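Local coordinates for Alr4995 protein (Nostoc sp., PDB 6LRF), which combines arginine dihydrolase and ornithine cyclodeaminase activities in one chain, probably degrading arginine through ornithine towards proline, at residues E39-L44 with K263-R268; G568-G573 with I592-A597; V335-H340 with E344-L349. All blocks are in the same frame, centred on the assembly; numbering follows the deposited sequence.

How the interactions relate
Followed from the N terminus, the three contacts come in series: none nests in or crosses another. Interaction 1 closes the longest loop, bringing helix 34-49 against the turn before strand 267-268 after 218 intervening residues, and so joins the two ends of the dimethylarginine dimethylhydrolase-like region. Interaction 3 follows as a tight strand-to-helix reversal with three residues between its segments, folding helix 340-352 back on strand 329-337 in the LOR/SDH region. Interaction 2 closes last, over 18 residues, and fastens helix 570-575 to strand 594-597, outermost within the chain in the Rossmann-type sheet. The nearest atoms of interaction 3 lie about 21 Å from those of each of the others.

Interaction 1 of 3, residues E39-L44 with K263-R268; sequences EQWQGL and KCLTLR
Leu44 and Leu265 carry the contact, their side chains crossing at a slant. One methyl of Leu44 does the touching: CD2 lies 3.9 Å from Leu265 CB and equally far from Leu265 CD1, so it rests against both the root and one branch of its partner. Leu44 sends CG anti to its backbone N (chi1 177°), off the helix and towards the turn; Leu265 holds CG beside its own backbone N, anti to the carbonyl carbon (chi1 -73°). The same CD2 of Leu44 also comes 4.3 Å from the methyl CG2 of Thr266.

Leu265's other branch turns to the indole of Trp41. Its CD2 sits at the ring's edge, near the ring plane, 4.4 Å from Trp41 CD1, which makes a looser contact than the leucine pair. Also at that edge, and in the plane, is a water that accepts from Trp41 NE1 at 3.2 Å, giving the indole N-H a partner in an otherwise apolar interface. This water lies close to Leu265 O, but too close for a bond between them to be more than doubtful. No direct hydrogen bond joins the two segments.

Around this core, Tyr45 stacks on the Trp41 ring, Phe255 of helix 253-256 touches both Trp41 and Leu265, and Met9 of strand 6-9 lies against Trp41 and Leu44. Strand 267-268 runs antiparallel to strand 6-9, with backbone bonding between Leu267 and Leu8. Helix 34-49 thus packs beside the small sheet where strand 6-9, near the N terminus, meets strand 267-268, consistent with the circular closure of the GME-family propeller.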
# COMPACT_ATOMS: atom_id res chain seq x y z
N GLU B 39 6.04 -51.51 -24.88
CA GLU B 39 6.67 -51.10 -26.13
C GLU B 39 7.84 -50.16 -25.90
O GLU B 39 8.89 -50.30 -26.54
CB GLU B 39 5.63 -50.45 -27.04
CG GLU B 39 6.17 -49.95 -28.36
CD GLU B 39 5.07 -49.82 -29.41
OE1 GLU B 39 3.95 -49.40 -29.05
OE2 GLU B 39 5.34 -50.13 -30.59
N GLN B 40 7.66 -49.19 -25.01
CA GLN B 40 8.72 -48.21 -24.71
C GLN B 40 9.86 -48.86 -23.93
O GLN B 40 11.04 -48.60 -24.21
CB GLN B 40 8.15 -47.02 -23.93
CG GLN B 40 7.23 -46.11 -24.72
CD GLN B 40 6.61 -45.03 -23.84
OE1 GLN B 40 6.65 -45.12 -22.62
NE2 GLN B 40 6.04 -44.00 -24.46
N TRP B 41 9.50 -49.70 -22.96
CA TRP B 41 10.48 -50.45 -22.18
C TRP B 41 11.37 -51.29 -23.09
O TRP B 41 12.60 -51.25 -22.98
CB TRP B 41 9.80 -51.36 -21.16
CG TRP B 41 10.76 -52.00 -20.19
CD1 TRP B 41 11.16 -51.51 -18.99
CD2 TRP B 41 11.45 -53.24 -20.37
NE1 TRP B 41 12.06 -52.37 -18.39
CE2 TRP B 41 12.25 -53.44 -19.22
CE3 TRP B 41 11.48 -54.21 -21.38
CZ2 TRP B 41 13.06 -54.57 -19.06
CZ3 TRP B 41 12.29 -55.33 -21.22
CH2 TRP B 41 13.07 -55.50 -20.06
N GLN B 42 10.74 -52.03 -24.01
CA GLN B 42 11.47 -52.87 -24.95
C GLN B 42 12.45 -52.04 -25.77
O GLN B 42 13.57 -52.47 -26.03
CB GLN B 42 10.50 -53.62 -25.88
CG GLN B 42 9.77 -54.77 -25.20
CD GLN B 42 10.67 -55.97 -24.95
OE1 GLN B 42 11.68 -56.16 -25.65
NE2 GLN B 42 10.31 -56.80 -23.97
N GLY B 43 12.03 -50.84 -26.16
CA GLY B 43 12.91 -49.95 -26.89
C GLY B 43 14.20 -49.66 -26.14
O GLY B 43 15.29 -49.73 -26.71
N LEU B 44 14.06 -49.34 -24.85
CA LEU B 44 15.22 -49.12 -23.97
C LEU B 44 16.05 -50.39 -23.83
O LEU B 44 17.28 -50.40 -24.03
CB LEU B 44 14.75 -48.65 -22.59
CG LEU B 44 15.85 -48.46 -21.56
CD1 LEU B 44 16.90 -47.49 -22.09
CD2 LEU B 44 15.25 -47.97 -20.26
N LYS B 263 17.35 -43.78 -16.77
CA LYS B 263 18.25 -44.14 -15.68
C LYS B 263 17.51 -44.87 -14.54
O LYS B 263 18.07 -45.78 -13.93
CB LYS B 263 18.95 -42.87 -15.16
CG LYS B 263 19.94 -43.07 -14.00
CD LYS B 263 21.25 -43.72 -14.46
CE LYS B 263 22.43 -43.26 -13.60
NZ LYS B 263 23.05 -42.02 -14.15
N CYS B 264 16.26 -44.48 -14.27
CA CYS B 264 15.47 -45.10 -13.20
C CYS B 264 15.19 -46.57 -13.49
O CYS B 264 15.06 -47.37 -12.57
CB CYS B 264 14.14 -44.37 -13.00
SG CYS B 264 14.25 -42.83 -12.05
N LEU B 265 15.07 -46.89 -14.78
CA LEU B 265 14.70 -48.23 -15.22
C LEU B 265 15.90 -49.20 -15.25
O LEU B 265 15.73 -50.39 -15.56
CB LEU B 265 14.04 -48.15 -16.60
CG LEU B 265 12.62 -47.56 -16.57
CD1 LEU B 265 12.12 -47.25 -17.99
CD2 LEU B 265 11.68 -48.51 -15.84
N THR B 266 17.08 -48.69 -14.93
CA THR B 266 18.33 -49.45 -15.01
C THR B 266 19.16 -49.34 -13.73
O THR B 266 19.09 -48.35 -13.00
CB THR B 266 19.24 -48.96 -16.18
OG1 THR B 266 19.81 -47.67 -15.86
CG2 THR B 266 18.48 -48.86 -17.50
N LEU B 267 19.96 -50.37 -13.46
CA LEU B 267 20.96 -50.31 -12.41
C LEU B 267 22.26 -50.90 -12.95
O LEU B 267 22.29 -52.05 -13.38
CB LEU B 267 20.48 -51.05 -11.17
CG LEU B 267 21.44 -51.15 -9.99
CD1 LEU B 267 21.76 -49.77 -9.43
CD2 LEU B 267 20.87 -52.04 -8.93
N ARG B 268 23.33 -50.11 -12.95
CA ARG B 268 24.63 -50.63 -13.36
C ARG B 268 25.22 -51.50 -12.25
O ARG B 268 25.50 -51.01 -11.15
CB ARG B 268 25.58 -49.49 -13.72
CG ARG B 268 27.00 -49.93 -14.04
CD ARG B 268 27.72 -48.91 -14.90
NE ARG B 268 29.12 -49.30 -15.13
CZ ARG B 268 29.86 -48.84 -16.13
NH1 ARG B 268 29.34 -47.98 -17.00
NH2 ARG B 268 31.12 -49.24 -16.27
O HOH W 1 13.69 -51.71 -15.76

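Interaction 2 of 3, residues G568-G573 with I592-A597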
# COMPACT_ATOMS: atom_id res chain seq x y z
N GLY B 568 41.15 -6.17 1.19
CA GLY B 568 41.44 -4.74 1.24
C GLY B 568 40.64 -3.90 0.26
O GLY B 568 40.60 -2.69 0.38
N SER B 569 40.02 -4.54 -0.72
CA SER B 569 39.13 -3.87 -1.65
C SER B 569 38.36 -4.91 -2.44
O SER B 569 38.78 -6.06 -2.55
CB SER B 569 39.89 -2.95 -2.62
OG SER B 569 40.56 -3.71 -3.62
N ILE B 570 37.23 -4.48 -3.00
CA ILE B 570 36.49 -5.31 -3.94
C ILE B 570 37.37 -5.73 -5.12
O ILE B 570 37.31 -6.88 -5.56
CB ILE B 570 35.24 -4.58 -4.45
CG1 ILE B 570 34.24 -4.39 -3.30
CG2 ILE B 570 34.58 -5.35 -5.59
CD1 ILE B 570 33.07 -3.46 -3.67
N ALA B 571 38.19 -4.81 -5.63
CA ALA B 571 39.00 -5.09 -6.81
C ALA B 571 40.01 -6.21 -6.56
O ALA B 571 40.24 -7.05 -7.43
CB ALA B 571 39.71 -3.84 -7.28
N LYS B 572 40.61 -6.21 -5.37
CA LYS B 572 41.55 -7.27 -5.00
C LYS B 572 40.82 -8.59 -4.76
O LYS B 572 41.37 -9.66 -5.00
CB LYS B 572 42.35 -6.84 -3.76
CG LYS B 572 43.37 -5.75 -4.11
CD LYS B 572 44.34 -5.44 -2.99
CE LYS B 572 45.36 -4.40 -3.46
NZ LYS B 572 46.17 -3.84 -2.33
N GLY B 573 39.57 -8.51 -4.33
CA GLY B 573 38.73 -9.70 -4.21
C GLY B 573 38.45 -10.34 -5.56
O GLY B 573 38.37 -11.56 -5.67
N ILE B 592 34.32 -0.06 -15.06
CA ILE B 592 33.24 0.90 -14.83
C ILE B 592 33.45 1.48 -13.44
O ILE B 592 33.52 0.72 -12.46
CB ILE B 592 31.87 0.22 -14.94
CG1 ILE B 592 31.79 -0.60 -16.24
CG2 ILE B 592 30.75 1.23 -14.87
CD1 ILE B 592 31.92 0.26 -17.49
N PRO B 593 33.59 2.81 -13.34
CA PRO B 593 33.81 3.39 -12.01
C PRO B 593 32.57 3.22 -11.13
O PRO B 593 31.45 3.24 -11.65
CB PRO B 593 34.05 4.88 -12.31
CG PRO B 593 34.32 4.95 -13.78
CD PRO B 593 33.59 3.82 -14.40
N PHE B 594 32.74 3.03 -9.84
CA PHE B 594 31.59 2.98 -8.96
C PHE B 594 31.90 3.77 -7.72
O PHE B 594 33.06 3.94 -7.38
CB PHE B 594 31.18 1.54 -8.63
CG PHE B 594 32.26 0.73 -7.97
CD1 PHE B 594 33.11 -0.08 -8.73
CD2 PHE B 594 32.42 0.75 -6.59
CE1 PHE B 594 34.10 -0.82 -8.12
CE2 PHE B 594 33.41 0.01 -5.98
CZ PHE B 594 34.25 -0.78 -6.74
N VAL B 595 30.86 4.30 -7.09
CA VAL B 595 31.03 4.98 -5.81
C VAL B 595 30.02 4.40 -4.84
O VAL B 595 28.81 4.32 -5.13
CB VAL B 595 30.83 6.51 -5.92
CG1 VAL B 595 31.00 7.18 -4.55
CG2 VAL B 595 31.79 7.11 -6.95
N LEU B 596 30.51 3.96 -3.69
CA LEU B 596 29.64 3.52 -2.62
C LEU B 596 29.61 4.59 -1.52
O LEU B 596 30.59 4.80 -0.83
CB LEU B 596 30.11 2.18 -2.06
CG LEU B 596 30.33 1.08 -3.11
CD1 LEU B 596 30.86 -0.19 -2.47
CD2 LEU B 596 29.05 0.77 -3.87
N ALA B 597 28.49 5.29 -1.40
CA ALA B 597 28.34 6.30 -0.35
C ALA B 597 27.90 5.64 0.92
O ALA B 597 26.95 4.85 0.91
CB ALA B 597 27.34 7.36 -0.75
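The phenyl ring of Phe594 is met by Ile570 at a slant: the terminal methyl CD1 comes in obliquely to the ring, 4.2 Å from Phe594 CE2. The ring stands in the crowded position, CG between the backbone N and the carbonyl carbon (chi1 58°), and this carries it out from the strand to the start of the helix. Met584 and Cys587 of helix 583-589, together with Asp608, also pack against Phe594.

The same methyl serves a second partner. Ile570 CD1 and Leu596 CD1 reach towards each other tip to tip and lie 4.1 Å apart, so one atom is shared between two residues spaced two apart on strand 594-597. Ile570 can span the distance because its CG1-CD1 arm is extended (chi2 170°). Val595, between them, turns to the other side of the sheet and packs on helix 613-624.

At the helix start the bonding is polar. Ser569 is the N-cap, and its OG accepts from Lys572 N at 3.1 Å and 162°. Asp608 takes the N-H of Ile570 itself. Gly568, with positive phi, ends the preceding helix.

Strand 594-597 is the outermost strand, within this chain, of the parallel Rossmann-type sheet. Met584 touches both Ile570 and Phe594, and Ile531 of helix 524-536 also packs on Ile570. Across the interface only carbon meets carbon, at ordinary van der Waals spacing: dispersion and the exclusion of water hold the pair together, while the cap and Asp608 bind N-H groups of the helix's first turn, and the negative charge of Asp608 would probably suit the positive end of the helix dipole.

Interaction 3 of 3, residues V335-H340 with E344-L349; sequences VSAPSH and EEIISL
Ile346 fills the close-packed, buried part of the contact, set against the strand by both its branches. Its CG2 lies 3.8 Å from Val335 CG1, the two side chains sliding past each other in opposite directions, and its CD1 reaches 4.1 Å from Ala337 CB. Val335 is also touched by Ile307 of helix 299-310 and by Ile288 of the neighbouring strand 280-292. The short axes of 335-337 and 344-349 approach to 9.3 Å.

The looser side lies at the helix start, where His340 is the exposed residue of the contact, although Glu344, which it meets, is buried. Ser339 caps this end, its OG accepting from Val342 N. One turn on, Glu344 N donates to His340 O at 2.9 Å, the ordinary helical bond. With chi1 at -169° the imidazole swings away from the backbone N and lies beside the turn, and Glu344 CG sits over one face, 4.0 Å from the His340 ring centroid and offset toward the rim, in a CH-pi contact. The extended glutamate carries its carboxylate out over the CD2-NE2 rim, CD 3.7 Å from His340 NE2, the two planes stacked 21° apart.

Replacing Glu344 with an alanine would probably leave that face of His340 without its cover and Arg555 without its distant carboxylate. The chemistry thus divides: hydrophobic contact fastens strand to helix, while at the ring Asp436 OD2 bonds to NE2 and Glu284 OE1 to ND1. An imidazole between two such carboxylates is probably protonated, and its charge, with Arg555 in a long, weak ion pair to OE1, would probably offset the closeness of Asp379 to Glu344 OE2.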
# COMPACT_ATOMS: atom_id res chain seq x y z
N VAL B 335 21.37 -33.90 16.37
CA VAL B 335 21.37 -33.06 15.18
C VAL B 335 22.42 -33.57 14.21
O VAL B 335 23.54 -33.86 14.62
CB VAL B 335 21.69 -31.59 15.52
CG1 VAL B 335 21.55 -30.71 14.29
CG2 VAL B 335 20.80 -31.09 16.66
N SER B 336 22.07 -33.70 12.93
CA SER B 336 23.06 -34.05 11.91
C SER B 336 23.15 -32.97 10.86
O SER B 336 22.15 -32.31 10.54
CB SER B 336 22.73 -35.39 11.24
OG SER B 336 22.67 -36.45 12.18
N ALA B 337 24.35 -32.80 10.31
CA ALA B 337 24.61 -31.84 9.25
C ALA B 337 25.51 -32.49 8.19
O ALA B 337 26.28 -33.39 8.50
CB ALA B 337 25.27 -30.59 9.82
N PRO B 338 25.40 -32.04 6.94
CA PRO B 338 26.18 -32.65 5.85
C PRO B 338 27.66 -32.24 5.86
O PRO B 338 28.49 -32.86 5.19
CB PRO B 338 25.47 -32.14 4.59
CG PRO B 338 24.89 -30.79 5.03
CD PRO B 338 24.45 -31.02 6.44
N SER B 339 27.99 -31.18 6.60
CA SER B 339 29.35 -30.66 6.67
C SER B 339 29.51 -29.83 7.92
O SER B 339 28.52 -29.48 8.57
CB SER B 339 29.67 -29.80 5.45
OG SER B 339 29.04 -28.55 5.60
N HIS B 340 30.75 -29.48 8.25
CA HIS B 340 31.02 -28.66 9.42
C HIS B 340 30.42 -27.28 9.27
O HIS B 340 29.87 -26.71 10.23
CB HIS B 340 32.52 -28.54 9.69
CG HIS B 340 32.84 -27.94 11.03
ND1 HIS B 340 32.28 -28.41 12.20
CD2 HIS B 340 33.65 -26.91 11.38
CE1 HIS B 340 32.73 -27.69 13.22
NE2 HIS B 340 33.56 -26.78 12.75
N GLU B 344 27.81 -25.58 11.89
CA GLU B 344 28.06 -24.32 12.58
C GLU B 344 26.88 -23.36 12.43
O GLU B 344 26.52 -22.64 13.37
CB GLU B 344 29.32 -23.65 12.05
CG GLU B 344 30.59 -24.41 12.34
CD GLU B 344 31.81 -23.67 11.83
OE1 GLU B 344 31.95 -23.51 10.59
OE2 GLU B 344 32.60 -23.22 12.68
N GLU B 345 26.30 -23.35 11.25
CA GLU B 345 25.16 -22.49 11.00
C GLU B 345 23.98 -22.91 11.90
O GLU B 345 23.31 -22.06 12.52
CB GLU B 345 24.79 -22.54 9.53
CG GLU B 345 23.77 -21.50 9.12
CD GLU B 345 24.41 -20.24 8.51
OE1 GLU B 345 25.41 -20.37 7.75
OE2 GLU B 345 23.89 -19.14 8.80
N ILE B 346 23.74 -24.21 12.00
CA ILE B 346 22.68 -24.76 12.83
C ILE B 346 22.90 -24.47 14.30
O ILE B 346 22.00 -23.99 14.99
CB ILE B 346 22.53 -26.29 12.62
CG1 ILE B 346 22.02 -26.60 11.21
CG2 ILE B 346 21.63 -26.91 13.68
CD1 ILE B 346 22.24 -28.05 10.78
N ILE B 347 24.09 -24.78 14.79
CA ILE B 347 24.40 -24.58 16.20
C ILE B 347 24.31 -23.09 16.58
O ILE B 347 23.84 -22.76 17.68
CB ILE B 347 25.79 -25.15 16.53
CG1 ILE B 347 25.80 -26.66 16.26
CG2 ILE B 347 26.16 -24.88 17.99
CD1 ILE B 347 24.74 -27.42 17.02
N SER B 348 24.70 -22.20 15.67
CA SER B 348 24.56 -20.77 15.92
C SER B 348 23.10 -20.39 16.14
O SER B 348 22.79 -19.60 17.02
CB SER B 348 25.14 -19.95 14.75
OG SER B 348 26.54 -20.09 14.70
N LEU B 349 22.20 -20.96 15.34
CA LEU B 349 20.79 -20.68 15.52
C LEU B 349 20.27 -21.28 16.84
O LEU B 349 19.54 -20.63 17.60
CB LEU B 349 20.00 -21.19 14.31
CG LEU B 349 20.34 -20.51 12.97
CD1 LEU B 349 19.83 -21.30 11.76
CD2 LEU B 349 19.80 -19.07 12.93